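Local coordinates for protein sarcosine oxidase (Pyrococcus horikoshii, PDB 1Y56) that probably oxidises L-proline with its bound FAD, as the beta subunit of a dye-linked L-proline dehydrogenase complex that also carries FMN, at residues L88-D93 and I135-N140; E124-L129 and G236-M241; L207-A212 and Y327-G332; I214-P219 and I321-D326. All blocks are in the same frame, centred on the assembly; numbering follows the deposited sequence.

Contact 1. Residues L88-D93 and I135-N140; sequences LFLLYD and IAASWN
I135, L91 and L88 carry most of this antiparallel strand pairing. Both backbone groups of L91 bond to the 135-140 side: its N donates to A136 O (2.9 Å) and its O accepts from I135 N (2.8 Å). Two residues, I135 and A136, stand opposite the single L91, which makes a classic beta bulge. It lies where the strand 136-140 begins, and at the bulge the branched chain of I135 lies over the end of the partner strand: CG2 packs on Y92 O at 3.6 Å, while CD1 reaches the backbone of D93. L91 lies on the face of A136 and S138; its chi1 of -73° puts CG beside its backbone N, and its CD2 lies 4.1 Å from A136 CB; the small alanine leaves room for the leucine branch. On the other face L88, its CG anti to the backbone N, leans its CD1 against W139 CE3 (3.4 Å), meeting the indole obliquely. Between these ends F89 and S138 form a hydrogen-bonded pair, F89 N to S138 O and S138 N to F89 O, each 2.8 Å long. S138 OG turns to Q54. The pair lies inside a mixed sheet: strand 115-117 flanks 136-140, strand 241-244 flanks 87-91, and F100 of helix 94-109 covers F89, L91 and S138.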
loop_
_atom_site.group_PDB
_atom_site.type_symbol
_atom_site.label_atom_id
_atom_site.label_comp_id
_atom_site.label_asym_id
_atom_site.label_seq_id
_atom_site.Cartn_x
_atom_site.Cartn_y
_atom_site.Cartn_z
ATOM N N LEU B 88 20.192 -47.710 34.214
ATOM C CA LEU B 88 19.348 -48.502 35.085
ATOM C C LEU B 88 18.030 -48.829 34.391
ATOM O O LEU B 88 17.174 -47.962 34.236
ATOM C CB LEU B 88 19.093 -47.695 36.346
ATOM C CG LEU B 88 18.555 -48.403 37.567
ATOM C CD1 LEU B 88 19.616 -49.346 38.130
ATOM C CD2 LEU B 88 18.172 -47.346 38.578
ATOM N N PHE B 89 17.876 -50.071 33.948
ATOM C CA PHE B 89 16.633 -50.507 33.324
ATOM C C PHE B 89 15.699 -51.064 34.388
ATOM O O PHE B 89 15.979 -52.117 34.955
ATOM C CB PHE B 89 16.919 -51.594 32.298
ATOM C CG PHE B 89 17.547 -51.095 31.023
ATOM C CD1 PHE B 89 16.761 -50.815 29.907
ATOM C CD2 PHE B 89 18.934 -50.947 30.916
ATOM C CE1 PHE B 89 17.345 -50.381 28.720
ATOM C CE2 PHE B 89 19.517 -50.512 29.730
ATOM C CZ PHE B 89 18.731 -50.231 28.637
ATOM N N LEU B 90 14.597 -50.374 34.672
ATOM C CA LEU B 90 13.641 -50.890 35.660
ATOM C C LEU B 90 12.751 -51.987 35.082
ATOM O O LEU B 90 12.181 -51.817 34.015
ATOM C CB LEU B 90 12.753 -49.775 36.211
ATOM C CG LEU B 90 13.402 -48.523 36.786
ATOM C CD1 LEU B 90 12.339 -47.470 37.033
ATOM C CD2 LEU B 90 14.177 -48.865 38.048
ATOM N N LEU B 91 12.622 -53.097 35.804
ATOM C CA LEU B 91 11.789 -54.227 35.382
ATOM C C LEU B 91 10.606 -54.435 36.330
ATOM O O LEU B 91 10.717 -54.224 37.535
ATOM C CB LEU B 91 12.632 -55.499 35.314
ATOM C CG LEU B 91 13.674 -55.768 34.222
ATOM C CD1 LEU B 91 14.080 -54.574 33.366
ATOM C CD2 LEU B 91 14.901 -56.377 34.875
ATOM N N TYR B 92 9.475 -54.868 35.776
ATOM C CA TYR B 92 8.225 -54.971 36.551
ATOM C C TYR B 92 7.528 -56.320 36.517
ATOM O O TYR B 92 6.623 -56.541 37.314
ATOM C CB TYR B 92 7.221 -53.913 36.106
ATOM C CG TYR B 92 7.781 -52.529 36.083
ATOM C CD1 TYR B 92 7.582 -51.667 37.151
ATOM C CD2 TYR B 92 8.516 -52.074 34.988
ATOM C CE1 TYR B 92 8.093 -50.378 37.131
ATOM C CE2 TYR B 92 9.030 -50.796 34.960
ATOM C CZ TYR B 92 8.812 -49.952 36.030
ATOM O OH TYR B 92 9.320 -48.682 36.007
ATOM N N ASP B 93 7.915 -57.202 35.597
ATOM C CA ASP B 93 7.313 -58.540 35.527
ATOM C C ASP B 93 8.242 -59.639 34.991
ATOM O O ASP B 93 9.319 -59.361 34.448
ATOM C CB ASP B 93 5.969 -58.520 34.779
ATOM C CG ASP B 93 6.062 -57.863 33.413
ATOM O OD1 ASP B 93 5.303 -56.894 33.163
ATOM O OD2 ASP B 93 6.892 -58.310 32.586
ATOM N N ILE B 135 10.444 -55.029 40.209
ATOM C CA ILE B 135 10.746 -56.359 40.760
ATOM C C ILE B 135 12.225 -56.743 40.597
ATOM O O ILE B 135 12.770 -57.535 41.374
ATOM C CB ILE B 135 9.772 -57.467 40.226
ATOM C CG1 ILE B 135 10.097 -57.862 38.779
ATOM C CG2 ILE B 135 8.290 -57.040 40.420
ATOM C CD1 ILE B 135 9.490 -59.196 38.370
ATOM N N ALA B 136 12.860 -56.164 39.588
ATOM C CA ALA B 136 14.296 -56.219 39.448
ATOM C C ALA B 136 14.710 -55.027 38.598
ATOM O O ALA B 136 13.861 -54.263 38.130
ATOM C CB ALA B 136 14.723 -57.528 38.807
ATOM N N ALA B 137 16.011 -54.845 38.418
ATOM C CA ALA B 137 16.490 -53.817 37.509
ATOM C C ALA B 137 17.752 -54.306 36.868
ATOM O O ALA B 137 18.520 -55.044 37.484
ATOM C CB ALA B 137 16.740 -52.516 38.243
ATOM N N SER B 138 17.957 -53.907 35.624
ATOM C CA SER B 138 19.193 -54.200 34.936
ATOM C C SER B 138 20.137 -53.029 35.173
ATOM O O SER B 138 19.796 -51.871 34.889
ATOM C CB SER B 138 18.943 -54.384 33.453
ATOM O OG SER B 138 20.125 -54.793 32.820
ATOM N N TRP B 139 21.318 -53.335 35.700
ATOM C CA TRP B 139 22.268 -52.316 36.108
ATOM C C TRP B 139 23.639 -52.567 35.514
ATOM O O TRP B 139 24.156 -53.668 35.617
ATOM C CB TRP B 139 22.352 -52.295 37.636
ATOM C CG TRP B 139 23.489 -51.492 38.188
ATOM C CD1 TRP B 139 24.564 -51.970 38.865
ATOM C CD2 TRP B 139 23.661 -50.072 38.114
ATOM N NE1 TRP B 139 25.402 -50.943 39.222
ATOM C CE2 TRP B 139 24.872 -49.765 38.773
ATOM C CE3 TRP B 139 22.913 -49.030 37.557
ATOM C CZ2 TRP B 139 25.356 -48.453 38.890
ATOM C CZ3 TRP B 139 23.399 -47.721 37.673
ATOM C CH2 TRP B 139 24.606 -47.449 38.334
ATOM N N ASN B 140 24.220 -51.556 34.885
ATOM C CA ASN B 140 25.636 -51.601 34.523
ATOM C C ASN B 140 26.329 -50.306 34.934
ATOM O O ASN B 140 25.955 -49.221 34.465
ATOM C CB ASN B 140 25.847 -51.874 33.030
ATOM C CG ASN B 140 27.323 -52.003 32.659
ATOM O OD1 ASN B 140 27.841 -53.099 32.492
ATOM N ND2 ASN B 140 27.999 -50.884 32.536
#

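Contact 2. Residues E124-L129 and G236-M241; sequences EIVPLL and GTINPM
The puckered pyrrolidine ring of P240 is met by V126 and I125 at its CG–CD end, not squarely over either face. V126 CG2 stands 3.5 Å from P240 CG, and I125 CG2 is 3.8 Å from that same CG; the two methyls lie on opposite sides of the ring's mean plane, beyond its CG–CD edge. At its CB the ring leans on the indole of W139, which I125 also touches, so proline, isoleucine and tryptophan close up into one apolar patch. V126 uses both branches: CG1, anti to its backbone N (chi1 -155°), reaches I238 CG2 at 4.2 Å, while CG2 is left for the proline. A beta-branched residue suits a place with two apolar neighbours. The loop 124-129 leaves helix 119-124 at I125 and folds into a type I turn from V126 to L129, with P127 as its second residue, where the fixed phi of proline fits; L129 N closes it on V126 O. The loop 236-241 feeds strand 241-244 of the mixed sheet in what is probably the substrate-binding domain of this oxidoreductase family. L128 CD1 lies 3.7 Å from T237 CG2, next to side chains of a neighbouring subunit that touch both residues. T237 turns its methyl to the leucine while its OG1 bonds to K234 O. Beside this pair a water bridges the two backbones, accepting from L128 N at 2.7 Å and donating to T237 O at 2.9 Å.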
loop_
_atom_site.group_PDB
_atom_site.type_symbol
_atom_site.label_atom_id
_atom_site.label_comp_id
_atom_site.label_asym_id
_atom_site.label_seq_id
_atom_site.Cartn_x
_atom_site.Cartn_y
_atom_site.Cartn_z
ATOM N N GLU B 124 19.068 -47.653 46.155
ATOM C CA GLU B 124 20.267 -47.057 46.749
ATOM C C GLU B 124 20.864 -46.053 45.782
ATOM O O GLU B 124 20.906 -44.866 46.084
ATOM C CB GLU B 124 21.298 -48.109 47.117
ATOM C CG GLU B 124 20.999 -48.792 48.419
ATOM C CD GLU B 124 22.160 -49.639 48.868
ATOM O OE1 GLU B 124 23.268 -49.067 48.999
ATOM O OE2 GLU B 124 21.970 -50.870 49.081
ATOM N N ILE B 125 21.321 -46.533 44.622
ATOM C CA ILE B 125 21.485 -45.684 43.442
ATOM C C ILE B 125 20.121 -45.018 43.297
ATOM O O ILE B 125 19.107 -45.683 43.487
ATOM C CB ILE B 125 21.703 -46.542 42.179
ATOM C CG1 ILE B 125 22.515 -47.807 42.498
ATOM C CG2 ILE B 125 22.352 -45.719 41.090
ATOM C CD1 ILE B 125 22.564 -48.831 41.378
ATOM N N VAL B 126 20.046 -43.733 42.980
ATOM C CA VAL B 126 18.705 -43.091 42.818
ATOM C C VAL B 126 17.727 -43.295 44.005
ATOM O O VAL B 126 16.723 -43.995 43.880
ATOM C CB VAL B 126 17.965 -43.524 41.501
ATOM C CG1 VAL B 126 16.970 -42.455 41.086
ATOM C CG2 VAL B 126 18.938 -43.776 40.370
ATOM N N PRO B 127 18.016 -42.671 45.159
ATOM C CA PRO B 127 17.131 -42.820 46.317
ATOM C C PRO B 127 15.665 -42.446 46.092
ATOM O O PRO B 127 14.803 -42.997 46.770
ATOM C CB PRO B 127 17.763 -41.899 47.361
ATOM C CG PRO B 127 19.189 -41.798 46.957
ATOM C CD PRO B 127 19.181 -41.817 45.471
ATOM N N LEU B 128 15.381 -41.541 45.152
ATOM C CA LEU B 128 13.997 -41.049 44.915
ATOM C C LEU B 128 13.110 -41.937 44.033
ATOM O O LEU B 128 11.929 -41.628 43.814
ATOM C CB LEU B 128 14.006 -39.633 44.342
ATOM C CG LEU B 128 14.428 -38.486 45.250
ATOM C CD1 LEU B 128 14.368 -37.193 44.483
ATOM C CD2 LEU B 128 13.525 -38.426 46.440
ATOM N N LEU B 129 13.690 -43.023 43.523
ATOM C CA LEU B 129 12.963 -44.034 42.771
ATOM C C LEU B 129 11.804 -44.605 43.579
ATOM O O LEU B 129 11.996 -44.998 44.733
ATOM C CB LEU B 129 13.923 -45.161 42.451
ATOM C CG LEU B 129 13.936 -45.720 41.042
ATOM C CD1 LEU B 129 13.863 -44.602 40.024
ATOM C CD2 LEU B 129 15.221 -46.516 40.876
ATOM N N GLY B 236 23.770 -34.562 41.668
ATOM C CA GLY B 236 23.751 -35.983 42.024
ATOM C C GLY B 236 22.462 -36.551 42.596
ATOM O O GLY B 236 22.473 -37.599 43.226
ATOM N N THR B 237 21.343 -35.869 42.385
ATOM C CA THR B 237 20.045 -36.408 42.770
ATOM C C THR B 237 19.671 -37.595 41.880
ATOM O O THR B 237 19.272 -38.632 42.395
ATOM C CB THR B 237 18.947 -35.325 42.760
ATOM O OG1 THR B 237 19.215 -34.374 43.799
ATOM C CG2 THR B 237 17.558 -35.933 42.981
ATOM N N ILE B 238 19.793 -37.453 40.559
ATOM C CA ILE B 238 19.585 -38.593 39.656
ATOM C C ILE B 238 20.823 -38.806 38.802
ATOM O O ILE B 238 21.025 -38.107 37.813
ATOM C CB ILE B 238 18.360 -38.438 38.717
ATOM C CG1 ILE B 238 17.136 -37.897 39.463
ATOM C CG2 ILE B 238 18.051 -39.772 38.039
ATOM C CD1 ILE B 238 15.961 -37.585 38.537
ATOM N N ASN B 239 21.641 -39.787 39.163
ATOM C CA ASN B 239 22.914 -39.960 38.477
ATOM C C ASN B 239 22.907 -40.827 37.239
ATOM O O ASN B 239 23.342 -40.381 36.191
ATOM C CB ASN B 239 23.997 -40.364 39.455
ATOM C CG ASN B 239 24.298 -39.264 40.431
ATOM O OD1 ASN B 239 24.072 -39.408 41.623
ATOM N ND2 ASN B 239 24.770 -38.131 39.923
ATOM N N PRO B 240 22.386 -42.055 37.335
ATOM C CA PRO B 240 22.382 -42.857 36.117
ATOM C C PRO B 240 21.237 -42.447 35.193
ATOM O O PRO B 240 20.322 -41.709 35.607
ATOM C CB PRO B 240 22.126 -44.266 36.639
ATOM C CG PRO B 240 21.301 -44.055 37.871
ATOM C CD PRO B 240 21.758 -42.760 38.471
ATOM N N MET B 241 21.299 -42.909 33.948
ATOM C CA MET B 241 20.157 -42.856 33.058
ATOM C C MET B 241 19.171 -43.922 33.549
ATOM O O MET B 241 19.511 -45.096 33.612
ATOM C CB MET B 241 20.625 -43.173 31.650
ATOM C CG MET B 241 19.621 -42.898 30.566
ATOM S SD MET B 241 19.550 -41.159 30.106
ATOM C CE MET B 241 17.916 -40.803 30.683
HETATM O O HOH W 1 17.197 -40.052 43.848
#

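Contact 3. Residues L207-A212 and Y327-G332; sequences LINAMA and YYIAAG
Y327 and N209 join a strand of the Rossmann-like FAD-binding domain to the helix packed on it. Helix 205-212 runs nearly antiparallel to strand 327-331, their local axes 11.0 Å apart, and the long tyrosine spans the gap. From CA its CB already points at the helix, and CG, anti to the backbone N (chi1 -170°), carries the ring on in that direction. Along one side CE1 lies 4.0 Å from A212 CB, a methyl over one face of the ring; a small alanine lets the aromatic come close to the helix. CE2, the other ring carbon ortho to the hydroxyl, lies 3.4 Å from N209 OD1. At the tip OH donates to that same OD1 at 2.6 Å, so the buried phenol finds an acceptor and the amide oxygen a donor. The oxygen sits at the ring edge, in plane with it, although the amide itself is turned 70° from the ring, and the donor is tilted 26° from the plane of the carbonyl. I208 CG2 also touches OH, at 3.7 Å; I208 in turn contacts the bound FAD, so the tyrosine packs directly behind a residue of the cofactor pocket. The remaining arm of the amide, N209 ND2, rests 3.7 Å from I329 CD1.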
loop_
_atom_site.group_PDB
_atom_site.type_symbol
_atom_site.label_atom_id
_atom_site.label_comp_id
_atom_site.label_asym_id
_atom_site.label_seq_id
_atom_site.Cartn_x
_atom_site.Cartn_y
_atom_site.Cartn_z
ATOM N N LEU B 207 18.719 -37.672 0.952
ATOM C CA LEU B 207 19.024 -36.544 0.108
ATOM C C LEU B 207 20.411 -36.694 -0.489
ATOM O O LEU B 207 20.591 -36.505 -1.694
ATOM C CB LEU B 207 18.916 -35.246 0.897
ATOM C CG LEU B 207 17.560 -34.544 1.002
ATOM C CD1 LEU B 207 16.390 -35.519 0.988
ATOM C CD2 LEU B 207 17.541 -33.696 2.266
ATOM N N ILE B 208 21.381 -37.057 0.346
ATOM C CA ILE B 208 22.759 -37.183 -0.102
ATOM C C ILE B 208 22.880 -38.370 -1.042
ATOM O O ILE B 208 23.579 -38.296 -2.052
ATOM C CB ILE B 208 23.738 -37.297 1.098
ATOM C CG1 ILE B 208 23.540 -36.125 2.062
ATOM C CG2 ILE B 208 25.195 -37.333 0.632
ATOM C CD1 ILE B 208 23.600 -34.727 1.405
ATOM N N ASN B 209 22.170 -39.448 -0.708
ATOM C CA ASN B 209 22.091 -40.648 -1.553
ATOM C C ASN B 209 21.473 -40.369 -2.919
ATOM O O ASN B 209 21.986 -40.819 -3.953
ATOM C CB ASN B 209 21.303 -41.745 -0.844
ATOM C CG ASN B 209 22.058 -42.337 0.327
ATOM O OD1 ASN B 209 23.287 -42.384 0.339
ATOM N ND2 ASN B 209 21.321 -42.806 1.315
ATOM N N ALA B 210 20.378 -39.617 -2.909
ATOM C CA ALA B 210 19.763 -39.122 -4.121
ATOM C C ALA B 210 20.737 -38.343 -5.005
ATOM O O ALA B 210 20.807 -38.592 -6.205
ATOM C CB ALA B 210 18.582 -38.267 -3.778
ATOM N N MET B 211 21.479 -37.402 -4.418
ATOM C CA MET B 211 22.420 -36.581 -5.171
ATOM C C MET B 211 23.530 -37.420 -5.768
ATOM O O MET B 211 24.121 -37.046 -6.781
ATOM C CB MET B 211 23.060 -35.542 -4.276
ATOM C CG MET B 211 22.134 -34.509 -3.756
ATOM S SD MET B 211 22.979 -33.717 -2.385
ATOM C CE MET B 211 21.610 -32.941 -1.514
ATOM N N ALA B 212 23.820 -38.543 -5.116
ATOM C CA ALA B 212 24.892 -39.434 -5.529
ATOM C C ALA B 212 24.415 -40.443 -6.563
ATOM O O ALA B 212 25.228 -41.143 -7.171
ATOM C CB ALA B 212 25.459 -40.156 -4.322
ATOM N N TYR B 327 32.267 -44.234 -2.219
ATOM C CA TYR B 327 31.133 -43.724 -1.474
ATOM C C TYR B 327 30.942 -44.586 -0.246
ATOM O O TYR B 327 30.897 -45.812 -0.341
ATOM C CB TYR B 327 29.870 -43.756 -2.329
ATOM C CG TYR B 327 28.693 -43.032 -1.724
ATOM C CD1 TYR B 327 28.699 -41.654 -1.602
ATOM C CD2 TYR B 327 27.565 -43.722 -1.293
ATOM C CE1 TYR B 327 27.620 -40.963 -1.053
ATOM C CE2 TYR B 327 26.469 -43.040 -0.738
ATOM C CZ TYR B 327 26.509 -41.652 -0.627
ATOM O OH TYR B 327 25.450 -40.945 -0.099
ATOM N N TYR B 328 30.841 -43.938 0.908
ATOM C CA TYR B 328 30.564 -44.644 2.152
ATOM C C TYR B 328 29.360 -44.048 2.839
ATOM O O TYR B 328 29.003 -42.893 2.612
ATOM C CB TYR B 328 31.756 -44.586 3.102
ATOM C CG TYR B 328 33.019 -45.213 2.571
ATOM C CD1 TYR B 328 33.819 -44.538 1.658
ATOM C CD2 TYR B 328 33.421 -46.469 3.000
ATOM C CE1 TYR B 328 34.979 -45.107 1.174
ATOM C CE2 TYR B 328 34.584 -47.050 2.536
ATOM C CZ TYR B 328 35.369 -46.365 1.620
ATOM O OH TYR B 328 36.541 -46.931 1.145
ATOM N N ILE B 329 28.738 -44.843 3.689
ATOM C CA ILE B 329 27.613 -44.359 4.441
ATOM C C ILE B 329 27.803 -44.726 5.914
ATOM O O ILE B 329 28.254 -45.830 6.237
ATOM C CB ILE B 329 26.257 -44.870 3.843
ATOM C CG1 ILE B 329 25.068 -44.084 4.422
ATOM C CG2 ILE B 329 26.109 -46.379 4.021
ATOM C CD1 ILE B 329 23.765 -44.234 3.654
ATOM N N ALA B 330 27.501 -43.763 6.784
ATOM C CA ALA B 330 27.392 -43.973 8.222
ATOM C C ALA B 330 26.203 -43.162 8.724
ATOM O O ALA B 330 26.371 -42.036 9.205
ATOM C CB ALA B 330 28.657 -43.531 8.915
ATOM N N ALA B 331 25.002 -43.732 8.601
ATOM C CA ALA B 331 23.764 -42.993 8.864
ATOM C C ALA B 331 22.598 -43.892 9.282
ATOM O O ALA B 331 22.546 -45.064 8.919
ATOM C CB ALA B 331 23.383 -42.179 7.636
ATOM N N GLY B 332 21.663 -43.330 10.041
ATOM C CA GLY B 332 20.469 -44.055 10.459
ATOM C C GLY B 332 20.631 -44.669 11.834
ATOM O O GLY B 332 20.323 -45.836 12.042
#

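Contact 4. Residues I214-P219 and I321-D326; sequences IKTKIP and IEELND
I214 and L324 cross at about a right angle, and the end of the isoleucine presses into the crook of the leucine: I214 CD1 is 3.9 Å from both CB and CD2 of L324. The same methyl also lies 4.1 Å from I321 CG2, so a single carbon joins both apolar residues of the opposite loop. I218 approaches differently. Its CD1 and that of I321 meet tip to tip at 4.1 Å, both CB atoms being directed towards the other loop. I321 thus divides its branches, CG2 for I214 and CD1 for I218, as a beta-branched side chain readily can. Beside these apolar contacts T216 and E323 cross, again at about a right angle. A water lies between them, 2.6 Å from T216 OG1, and donates to E323 OE1 at 3.1 Å. The glutamate chain bends at chi2 (-77°), which brings the carboxylate back towards the threonine. Both segments are loops beside the FAD-binding domain's sheet: 214-219 leads from helix 205-212 to strand 221-230, whereas the segment 321-326 makes the turn between the antiparallel strands 320-321 and 327-331. Y327, on the second of these strands, packs against both I214 and I321. E323 OE1 also bonds to Y367 OH, which in addition binds E322 N. The chemistry is therefore divided: aliphatic carbons make the direct contact between the loops, while an exposed carboxylate, gripped by a tyrosine and a water, links them at the solvent-exposed side of the contact and probably keeps its negative charge there.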
loop_
_atom_site.group_PDB
_atom_site.type_symbol
_atom_site.label_atom_id
_atom_site.label_comp_id
_atom_site.label_asym_id
_atom_site.label_seq_id
_atom_site.Cartn_x
_atom_site.Cartn_y
_atom_site.Cartn_z
ATOM N N ILE B 214 22.667 -43.138 -5.873
ATOM C CA ILE B 214 22.671 -44.481 -5.287
ATOM C C ILE B 214 21.315 -45.130 -5.512
ATOM O O ILE B 214 20.295 -44.614 -5.057
ATOM C CB ILE B 214 22.980 -44.446 -3.768
ATOM C CG1 ILE B 214 24.300 -43.715 -3.493
ATOM C CG2 ILE B 214 22.985 -45.847 -3.172
ATOM C CD1 ILE B 214 25.459 -44.126 -4.399
ATOM N N LYS B 215 21.315 -46.260 -6.216
ATOM C CA LYS B 215 20.085 -46.999 -6.537
ATOM C C LYS B 215 19.713 -48.091 -5.520
ATOM O O LYS B 215 18.622 -48.661 -5.610
ATOM C CB LYS B 215 20.174 -47.616 -7.943
ATOM C CG LYS B 215 20.394 -46.626 -9.089
ATOM C CD LYS B 215 19.069 -46.041 -9.592
ATOM C CE LYS B 215 19.233 -45.433 -10.978
ATOM N NZ LYS B 215 20.000 -46.373 -11.865
ATOM N N THR B 216 20.611 -48.389 -4.577
ATOM C CA THR B 216 20.343 -49.357 -3.501
ATOM C C THR B 216 19.346 -48.781 -2.485
ATOM O O THR B 216 19.518 -47.657 -2.015
ATOM C CB THR B 216 21.653 -49.767 -2.768
ATOM O OG1 THR B 216 22.577 -50.331 -3.705
ATOM C CG2 THR B 216 21.380 -50.792 -1.661
ATOM N N LYS B 217 18.301 -49.544 -2.160
ATOM C CA LYS B 217 17.308 -49.099 -1.160
ATOM C C LYS B 217 17.930 -49.082 0.238
ATOM O O LYS B 217 18.266 -50.134 0.794
ATOM C CB LYS B 217 16.022 -49.956 -1.170
ATOM C CG LYS B 217 15.459 -50.334 -2.573
ATOM C CD LYS B 217 14.995 -49.133 -3.426
ATOM C CE LYS B 217 13.530 -48.760 -3.149
ATOM N NZ LYS B 217 13.138 -47.491 -3.842
ATOM N N ILE B 218 18.109 -47.877 0.778
ATOM C CA ILE B 218 18.630 -47.692 2.134
ATOM C C ILE B 218 17.649 -46.820 2.902
ATOM O O ILE B 218 17.856 -45.605 3.026
ATOM C CB ILE B 218 20.024 -47.048 2.154
ATOM C CG1 ILE B 218 20.984 -47.813 1.240
ATOM C CG2 ILE B 218 20.556 -47.020 3.571
ATOM C CD1 ILE B 218 22.231 -47.041 0.856
ATOM N N PRO B 219 16.574 -47.440 3.424
ATOM C CA PRO B 219 15.462 -46.679 3.964
ATOM C C PRO B 219 15.830 -46.029 5.291
ATOM O O PRO B 219 16.037 -46.714 6.287
ATOM C CB PRO B 219 14.370 -47.736 4.137
ATOM C CG PRO B 219 15.093 -49.016 4.309
ATOM C CD PRO B 219 16.379 -48.896 3.567
ATOM N N ILE B 321 29.653 -48.307 -0.300
ATOM C CA ILE B 321 28.772 -48.549 -1.419
ATOM C C ILE B 321 29.673 -48.768 -2.621
ATOM O O ILE B 321 30.478 -47.901 -2.989
ATOM C CB ILE B 321 27.808 -47.384 -1.643
ATOM C CG1 ILE B 321 26.974 -47.135 -0.375
ATOM C CG2 ILE B 321 26.951 -47.623 -2.897
ATOM C CD1 ILE B 321 26.098 -48.299 0.069
ATOM N N GLU B 322 29.527 -49.944 -3.220
ATOM C CA GLU B 322 30.499 -50.461 -4.182
ATOM C C GLU B 322 30.352 -49.885 -5.597
ATOM O O GLU B 322 31.348 -49.711 -6.317
ATOM C CB GLU B 322 30.415 -51.990 -4.217
ATOM C CG GLU B 322 31.756 -52.679 -4.394
ATOM C CD GLU B 322 32.602 -52.695 -3.116
ATOM O OE1 GLU B 322 32.042 -52.968 -2.028
ATOM O OE2 GLU B 322 33.829 -52.450 -3.206
ATOM N N GLU B 323 29.114 -49.586 -5.982
ATOM C CA GLU B 323 28.805 -49.156 -7.350
ATOM C C GLU B 323 29.087 -47.677 -7.600
ATOM O O GLU B 323 29.112 -47.229 -8.751
ATOM C CB GLU B 323 27.372 -49.538 -7.754
ATOM C CG GLU B 323 26.383 -49.627 -6.603
ATOM C CD GLU B 323 26.521 -50.907 -5.760
ATOM O OE1 GLU B 323 25.803 -51.031 -4.751
ATOM O OE2 GLU B 323 27.339 -51.790 -6.091
ATOM N N LEU B 324 29.294 -46.920 -6.529
ATOM C CA LEU B 324 29.878 -45.598 -6.671
ATOM C C LEU B 324 31.266 -45.649 -6.081
ATOM O O LEU B 324 31.455 -46.112 -4.951
ATOM C CB LEU B 324 29.036 -44.509 -6.005
ATOM C CG LEU B 324 29.539 -43.069 -6.197
ATOM C CD1 LEU B 324 29.795 -42.724 -7.662
ATOM C CD2 LEU B 324 28.573 -42.069 -5.595
ATOM N N ASN B 325 32.243 -45.193 -6.857
ATOM C CA ASN B 325 33.621 -45.369 -6.435
ATOM C C ASN B 325 34.162 -44.396 -5.418
ATOM O O ASN B 325 34.611 -43.272 -5.716
ATOM C CB ASN B 325 34.582 -45.744 -7.553
ATOM C CG ASN B 325 34.705 -47.241 -7.690
ATOM O OD1 ASN B 325 33.717 -47.930 -7.955
ATOM N ND2 ASN B 325 35.906 -47.768 -7.455
ATOM N N ASP B 326 34.043 -44.931 -4.198
ATOM C CA ASP B 326 34.545 -44.462 -2.910
ATOM C C ASP B 326 33.478 -43.684 -2.157
ATOM O O ASP B 326 33.738 -42.650 -1.535
ATOM C CB ASP B 326 35.910 -43.785 -3.030
ATOM C CG ASP B 326 36.887 -44.605 -3.891
ATOM O OD1 ASP B 326 36.880 -45.861 -3.797
ATOM O OD2 ASP B 326 37.645 -43.980 -4.678
HETATM O O HOH W 2 23.875 -48.679 -5.217
#

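How the contacts relate
The contacts form two pairs on opposite sides of the chain's centre. Contact 1 lies in the mixed sheet of the probable substrate domain and contact 2, its centre 14 Å away, joins loops beside it; L88 N probably hydrogen-bonds to M241 O, tying strand 87-91 to strand 241-244. Contacts 3 and 4, centres 8 Å apart, belong to the FAD-binding half, where I321 N probably hydrogen-bonds to Y327 O. Centres of different pairs lie 38 to 46 Å apart. Along the chain contact 1 closes before contacts 3 and 4 open, contact 4 falls within contact 3, and contact 2 crosses all three. The chain thus passes back and forth between two halves that probably enclose the FAD.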